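Local coordinates for putative oxidoreductase (Gluconobacter oxydans, PDB 3WJ7), which is a short-chain dehydrogenase/reductase (SDR) family protein, probably an NAD(P)-dependent oxidoreductase that acts as a reductase, at residues L42-R45 with D49-N52. Numbering follows the deposited sequence.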
loop_
_atom_site.group_PDB
_atom_site.type_symbol
_atom_site.label_atom_id
_atom_site.label_comp_id
_atom_site.label_asym_id
_atom_site.label_seq_id
_atom_site.Cartn_x
_atom_site.Cartn_y
_atom_site.Cartn_z
ATOM N N LEU A 42 28.059 -17.020 -2.587
ATOM C CA LEU A 42 27.083 -16.078 -3.115
ATOM C C LEU A 42 25.713 -16.526 -2.648
ATOM O O LEU A 42 25.322 -17.633 -2.931
ATOM C CB LEU A 42 27.174 -16.030 -4.646
ATOM C CG LEU A 42 28.571 -15.705 -5.226
ATOM C CD1 LEU A 42 28.574 -15.669 -6.737
ATOM C CD2 LEU A 42 29.201 -14.428 -4.695
ATOM N N LEU A 43 25.003 -15.708 -1.888
ATOM C CA LEU A 43 23.656 -16.081 -1.510
ATOM C C LEU A 43 22.769 -15.760 -2.699
ATOM O O LEU A 43 22.882 -14.680 -3.277
ATOM C CB LEU A 43 23.185 -15.325 -0.274
ATOM C CG LEU A 43 21.814 -15.712 0.277
ATOM C CD1 LEU A 43 21.859 -16.973 1.153
ATOM C CD2 LEU A 43 21.199 -14.549 1.055
ATOM N N VAL A 44 21.945 -16.726 -3.085
ATOM C CA VAL A 44 20.943 -16.555 -4.150
ATOM C C VAL A 44 19.579 -17.092 -3.698
ATOM O O VAL A 44 19.511 -17.947 -2.791
ATOM C CB VAL A 44 21.329 -17.341 -5.405
ATOM C CG1 VAL A 44 22.622 -16.801 -6.012
ATOM C CG2 VAL A 44 21.434 -18.830 -5.070
ATOM N N ARG A 45 18.517 -16.587 -4.338
ATOM C CA ARG A 45 17.131 -17.015 -4.085
ATOM C C ARG A 45 16.775 -18.373 -4.733
ATOM O O ARG A 45 17.340 -18.728 -5.778
ATOM C CB ARG A 45 16.150 -15.940 -4.566
ATOM C CG ARG A 45 15.631 -15.000 -3.478
ATOM C CD ARG A 45 14.402 -14.217 -3.965
ATOM N NE ARG A 45 14.028 -13.085 -3.103
ATOM C CZ ARG A 45 14.547 -11.853 -3.180
ATOM N NH1 ARG A 45 15.486 -11.562 -4.081
ATOM N NH2 ARG A 45 14.133 -10.902 -2.345
ATOM N N ASP A 49 18.408 -16.202 -11.148
ATOM C CA ASP A 49 19.048 -16.535 -12.407
ATOM C C ASP A 49 20.586 -16.312 -12.446
ATOM O O ASP A 49 21.074 -15.170 -12.435
ATOM C CB ASP A 49 18.356 -15.763 -13.523
ATOM C CG ASP A 49 18.762 -16.240 -14.899
ATOM O OD1 ASP A 49 19.916 -15.963 -15.317
ATOM O OD2 ASP A 49 17.913 -16.878 -15.563
ATOM N N ARG A 50 21.322 -17.419 -12.568
ATOM C CA ARG A 50 22.784 -17.469 -12.426
ATOM C C ARG A 50 23.610 -17.101 -13.666
ATOM O O ARG A 50 24.697 -17.649 -13.875
ATOM C CB ARG A 50 23.176 -18.860 -11.926
ATOM C CG ARG A 50 22.752 -19.082 -10.487
ATOM C CD ARG A 50 22.071 -20.412 -10.233
ATOM N NE ARG A 50 20.975 -20.175 -9.291
ATOM C CZ ARG A 50 20.584 -21.004 -8.320
ATOM N NH1 ARG A 50 21.189 -22.171 -8.119
ATOM N NH2 ARG A 50 19.575 -20.655 -7.529
ATOM N N SER A 51 23.120 -16.147 -14.453
ATOM C CA SER A 51 23.700 -15.849 -15.759
ATOM C C SER A 51 24.993 -15.036 -15.754
ATOM O O SER A 51 25.936 -15.391 -16.453
ATOM C CB SER A 51 22.667 -15.193 -16.674
ATOM O OG SER A 51 21.970 -16.189 -17.384
ATOM N N ASN A 52 25.038 -13.927 -15.020
ATOM C CA ASN A 52 26.309 -13.188 -14.892
ATOM C C ASN A 52 27.094 -13.670 -13.646
ATOM O O ASN A 52 27.875 -12.929 -13.012
ATOM C CB ASN A 52 26.106 -11.660 -14.970
ATOM C CG ASN A 52 25.098 -11.135 -13.959
ATOM O OD1 ASN A 52 24.477 -11.896 -13.209
ATOM N ND2 ASN A 52 24.940 -9.818 -13.927
#
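Arg50 reaches back from the loop to the end of strand 39-44 and lays one face of its guanidinium over a methyl of Val44. This is a van der Waals contact of the methyl with the guanidinium face: Val44 CG2 lies 3.6 Å from Arg50 NH2 and 4.0 Å from Arg50 CZ, and the two side chains cross at about a right angle. Bends in the arginine chain at chi2 (134°) and again at chi3 carry the guanidinium back to the strand. Val44 itself points toward the loop, while its side chain also packs on Leu60 and Val62 of the adjoining strand.

At the guanidinium edge, the carbonyl oxygen of Arg45 lies near its plane, 3.4 Å from Arg50 NH2. Ser48 OG, between the two segments in sequence, hydrogen-bonds to both of those atoms and so links them.

In this Rossmann-type domain strand 39-44 runs parallel to strands 15-18 and 59-62, and the contact folds the start of the following loop back on its C-terminal end. In SDR enzymes the corresponding region commonly meets the adenosine part of the coenzyme.

Within the loop, Ser51 OG donates to the syn lone pair of Asp49 OD1 (2.9 Å), and a weak backbone bond joins Ser51 N to Asp49 O. The side chain of Arg45 leads away from Arg50 and forms a long, weak ion pair with Asp64.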